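Local coordinates for protein endoribonuclease YbeY (Aquifex aeolicus, PDB 1OZ9) that probably acts as a zinc-dependent, single-strand-specific endoribonuclease in 16S rRNA 3'-end maturation and late 70S ribosome quality control, at residues 84-94 with 109-120. Residues are numbered along the deposited sequence; the frame is centred on the assembly and turned at random.
Sequences LGDVVISQDTA and VKRLIVHGIVHL
Val-109 opens the helix side of this interface by setting its CG2 methyl 4.1 Å from Ala-94 CB, where strand 84-90 has already turned into the next helix. That turn is N-capped by Ser-90, whose OG accepts from Thr-93 N and also bonds Asp-50. One turn on, Leu-112 packs against two partners: its CD1 lies 3.9 Å from Ala-94 CB, while its CB receives Ile-89 CD1. With CG1 anti to the carbonyl carbon (chi1 -71°) and CD1 extended beyond it, Ile-89 brings that methyl to 3.7 Å from Ile-113 CG1, the two side chains crossing at about a right angle. His-115 and His-119, predicted zinc ligands with His-125, project together from one flank of the helix, turned off the strand-facing side; their HxxxH spacing resembles that of metalloproteinase-type folds, with Gly-116 where the classical motif has glutamate. Gly-116 marks the tightest passage, its CA only 5.6 Å from Val-87 CA; a beta carbon would clash with Val-87 CG1, and Val-87 CG2 instead rests 3.7 Å from Gly-116 C. Ile-117 flanks the same methyl more loosely. Leu-120 spreads its branches against the Leu-84 to Asp-86 backbone, CD1 3.9 Å from Gly-85 C and CD2 3.8 Å from Leu-84 O; an alanine here would probably open a gap beside Gly-85 and the Leu-84 carbonyl. A water donates to both Leu-84 O and Leu-120 O. With no direct hydrogen bond between strand and helix, the contact illustrates how apolar packing, a glycine at the closest approach and one carbonyl-bridging water can seat a helix on a sheet.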
loop_
_atom_site.group_PDB
_atom_site.type_symbol
_atom_site.label_atom_id
_atom_site.label_comp_id
_atom_site.label_asym_id
_atom_site.label_seq_id
_atom_site.Cartn_x
_atom_site.Cartn_y
_atom_site.Cartn_z
ATOM N N LEU A 84 -10.830 0.308 -6.243
ATOM C CA LEU A 84 -9.455 0.245 -6.734
ATOM C C LEU A 84 -8.846 -1.089 -6.394
ATOM O O LEU A 84 -8.196 -1.730 -7.245
ATOM C CB LEU A 84 -8.594 1.323 -6.122
ATOM C CG LEU A 84 -8.831 2.802 -6.387
ATOM C CD1 LEU A 84 -7.571 3.553 -5.877
ATOM C CD2 LEU A 84 -9.130 3.067 -7.888
ATOM N N GLY A 85 -9.069 -1.524 -5.154
ATOM C CA GLY A 85 -8.608 -2.830 -4.748
ATOM C C GLY A 85 -7.957 -2.812 -3.384
ATOM O O GLY A 85 -8.228 -1.915 -2.564
ATOM N N ASP A 86 -7.098 -3.795 -3.146
ATOM C CA ASP A 86 -6.519 -3.975 -1.819
ATOM C C ASP A 86 -5.020 -3.789 -1.748
ATOM O O ASP A 86 -4.304 -4.178 -2.661
ATOM C CB ASP A 86 -6.754 -5.408 -1.333
ATOM C CG ASP A 86 -8.209 -5.802 -1.358
ATOM O OD1 ASP A 86 -9.049 -4.929 -1.113
ATOM O OD2 ASP A 86 -8.585 -6.954 -1.642
ATOM N N VAL A 87 -4.570 -3.282 -0.610
ATOM C CA VAL A 87 -3.132 -3.225 -0.291
ATOM C C VAL A 87 -2.980 -4.022 0.995
ATOM O O VAL A 87 -3.687 -3.754 1.969
ATOM C CB VAL A 87 -2.646 -1.815 -0.029
ATOM C CG1 VAL A 87 -1.220 -1.848 0.491
ATOM C CG2 VAL A 87 -2.689 -0.994 -1.348
ATOM N N VAL A 88 -2.086 -5.010 0.999
ATOM C CA VAL A 88 -1.899 -5.864 2.170
ATOM C C VAL A 88 -0.433 -5.738 2.602
ATOM O O VAL A 88 0.466 -5.988 1.783
ATOM C CB VAL A 88 -2.174 -7.336 1.796
ATOM C CG1 VAL A 88 -1.977 -8.266 3.017
ATOM C CG2 VAL A 88 -3.583 -7.483 1.228
ATOM N N ILE A 89 -0.203 -5.412 3.889
ATOM C CA ILE A 89 1.130 -5.180 4.417
ATOM C C ILE A 89 1.384 -6.103 5.596
ATOM O O ILE A 89 0.492 -6.306 6.417
ATOM C CB ILE A 89 1.182 -3.725 4.921
ATOM C CG1 ILE A 89 1.176 -2.795 3.703
ATOM C CG2 ILE A 89 2.414 -3.505 5.838
ATOM C CD1 ILE A 89 0.948 -1.314 4.023
ATOM N N SER A 90 2.578 -6.658 5.686
ATOM C CA SER A 90 2.897 -7.475 6.841
ATOM C C SER A 90 3.609 -6.606 7.860
ATOM O O SER A 90 4.695 -6.061 7.598
ATOM C CB SER A 90 3.829 -8.637 6.494
ATOM O OG SER A 90 4.272 -9.250 7.721
ATOM N N GLN A 91 3.007 -6.494 9.032
ATOM C CA GLN A 91 3.666 -5.801 10.119
ATOM C C GLN A 91 4.994 -6.454 10.483
ATOM O O GLN A 91 5.942 -5.769 10.829
ATOM C CB GLN A 91 2.755 -5.751 11.362
ATOM C CG GLN A 91 3.395 -5.006 12.509
ATOM C CD GLN A 91 2.504 -5.017 13.746
ATOM O OE1 GLN A 91 2.726 -5.784 14.698
ATOM N NE2 GLN A 91 1.510 -4.178 13.728
ATOM N N ASP A 92 5.047 -7.784 10.447
ATOM C CA ASP A 92 6.258 -8.514 10.802
ATOM C C ASP A 92 7.428 -8.092 9.925
ATOM O O ASP A 92 8.538 -7.844 10.409
ATOM C CB ASP A 92 6.079 -10.007 10.591
ATOM C CG ASP A 92 5.104 -10.637 11.560
ATOM O OD1 ASP A 92 4.821 -10.044 12.645
ATOM O OD2 ASP A 92 4.582 -11.743 11.302
ATOM N N THR A 93 7.195 -8.062 8.622
ATOM C CA THR A 93 8.260 -7.702 7.710
ATOM C C THR A 93 8.549 -6.230 7.802
ATOM O O THR A 93 9.706 -5.849 7.780
ATOM C CB THR A 93 7.915 -8.121 6.268
ATOM O OG1 THR A 93 8.017 -9.545 6.186
ATOM C CG2 THR A 93 8.992 -7.620 5.277
ATOM N N ALA A 94 7.502 -5.411 7.921
ATOM C CA ALA A 94 7.669 -3.966 8.064
ATOM C C ALA A 94 8.578 -3.644 9.266
ATOM O O ALA A 94 9.443 -2.763 9.189
ATOM C CB ALA A 94 6.283 -3.291 8.237
ATOM N N VAL A 109 5.412 1.643 7.610
ATOM C CA VAL A 109 4.064 1.330 7.177
ATOM C C VAL A 109 3.499 2.397 6.234
ATOM O O VAL A 109 2.833 2.085 5.249
ATOM C CB VAL A 109 3.154 1.085 8.388
ATOM C CG1 VAL A 109 1.686 0.992 7.937
ATOM C CG2 VAL A 109 3.633 -0.212 9.078
ATOM N N LYS A 110 3.752 3.652 6.556
ATOM C CA LYS A 110 3.323 4.772 5.722
ATOM C C LYS A 110 3.910 4.638 4.306
ATOM O O LYS A 110 3.200 4.777 3.282
ATOM C CB LYS A 110 3.769 6.105 6.337
ATOM C CG LYS A 110 3.384 7.353 5.499
ATOM C CD LYS A 110 3.815 8.658 6.189
ATOM C CE LYS A 110 5.306 8.853 6.117
ATOM N NZ LYS A 110 5.780 10.078 6.854
ATOM N N ARG A 111 5.193 4.330 4.251
ATOM C CA ARG A 111 5.887 4.185 2.975
ATOM C C ARG A 111 5.356 3.001 2.164
ATOM O O ARG A 111 5.266 3.066 0.923
ATOM C CB ARG A 111 7.384 4.049 3.206
ATOM C CG ARG A 111 8.080 5.397 3.560
ATOM C CD ARG A 111 9.585 5.259 3.815
ATOM N NE ARG A 111 10.193 6.386 4.522
ATOM C CZ ARG A 111 11.529 6.590 4.613
ATOM N NH1 ARG A 111 12.380 5.760 4.008
ATOM N NH2 ARG A 111 12.023 7.629 5.302
ATOM N N LEU A 112 5.002 1.933 2.857
ATOM C CA LEU A 112 4.486 0.751 2.211
ATOM C C LEU A 112 3.071 0.998 1.695
ATOM O O LEU A 112 2.685 0.442 0.669
ATOM C CB LEU A 112 4.499 -0.452 3.171
ATOM C CG LEU A 112 5.911 -1.013 3.424
ATOM C CD1 LEU A 112 5.904 -2.013 4.559
ATOM C CD2 LEU A 112 6.539 -1.673 2.155
ATOM N N ILE A 113 2.287 1.802 2.411
ATOM C CA ILE A 113 0.946 2.149 1.913
ATOM C C ILE A 113 1.052 2.887 0.597
ATOM O O ILE A 113 0.346 2.583 -0.361
ATOM C CB ILE A 113 0.233 3.041 2.927
ATOM C CG1 ILE A 113 -0.220 2.184 4.101
ATOM C CG2 ILE A 113 -1.000 3.739 2.295
ATOM C CD1 ILE A 113 -0.610 3.006 5.339
ATOM N N VAL A 114 1.949 3.862 0.541
ATOM C CA VAL A 114 2.152 4.627 -0.705
ATOM C C VAL A 114 2.646 3.702 -1.793
ATOM O O VAL A 114 2.135 3.725 -2.927
ATOM C CB VAL A 114 3.134 5.795 -0.461
ATOM C CG1 VAL A 114 3.461 6.573 -1.762
ATOM C CG2 VAL A 114 2.506 6.741 0.589
ATOM N N HIS A 115 3.616 2.861 -1.455
ATOM C CA HIS A 115 4.161 1.947 -2.458
ATOM C C HIS A 115 3.022 1.071 -3.011
ATOM O O HIS A 115 2.896 0.883 -4.227
ATOM C CB HIS A 115 5.252 1.092 -1.824
ATOM C CG HIS A 115 6.038 0.282 -2.806
ATOM N ND1 HIS A 115 7.153 0.776 -3.455
ATOM C CD2 HIS A 115 5.880 -0.993 -3.235
ATOM C CE1 HIS A 115 7.656 -0.168 -4.234
ATOM N NE2 HIS A 115 6.894 -1.245 -4.130
ATOM N N GLY A 116 2.185 0.547 -2.118
ATOM C CA GLY A 116 1.083 -0.318 -2.537
ATOM C C GLY A 116 0.055 0.388 -3.423
ATOM O O GLY A 116 -0.443 -0.174 -4.409
ATOM N N ILE A 117 -0.258 1.637 -3.076
ATOM C CA ILE A 117 -1.250 2.392 -3.830
ATOM C C ILE A 117 -0.737 2.642 -5.229
ATOM O O ILE A 117 -1.492 2.509 -6.198
ATOM C CB ILE A 117 -1.597 3.707 -3.136
ATOM C CG1 ILE A 117 -2.390 3.388 -1.871
ATOM C CG2 ILE A 117 -2.453 4.632 -4.064
ATOM C CD1 ILE A 117 -2.661 4.582 -1.002
ATOM N N VAL A 118 0.522 3.035 -5.350
ATOM C CA VAL A 118 1.076 3.300 -6.676
ATOM C C VAL A 118 1.036 2.040 -7.560
ATOM O O VAL A 118 0.723 2.112 -8.761
ATOM C CB VAL A 118 2.526 3.871 -6.586
ATOM C CG1 VAL A 118 3.138 4.068 -8.014
ATOM C CG2 VAL A 118 2.509 5.200 -5.773
ATOM N N HIS A 119 1.324 0.885 -6.968
ATOM C CA HIS A 119 1.225 -0.378 -7.694
ATOM C C HIS A 119 -0.204 -0.582 -8.147
ATOM O O HIS A 119 -0.459 -1.086 -9.246
ATOM C CB HIS A 119 1.574 -1.568 -6.804
ATOM C CG HIS A 119 3.007 -1.960 -6.862
ATOM N ND1 HIS A 119 3.543 -2.672 -7.909
ATOM C CD2 HIS A 119 4.024 -1.730 -5.994
ATOM C CE1 HIS A 119 4.834 -2.865 -7.689
ATOM N NE2 HIS A 119 5.148 -2.309 -6.528
ATOM N N LEU A 120 -1.140 -0.225 -7.276
ATOM C CA LEU A 120 -2.561 -0.440 -7.571
ATOM C C LEU A 120 -3.051 0.403 -8.735
ATOM O O LEU A 120 -4.032 0.045 -9.397
ATOM C CB LEU A 120 -3.428 -0.076 -6.364
ATOM C CG LEU A 120 -4.022 -1.121 -5.449
ATOM C CD1 LEU A 120 -5.112 -0.446 -4.585
ATOM C CD2 LEU A 120 -4.619 -2.260 -6.229
HETATM O O HOH W 1 -6.796 -0.011 -9.426
#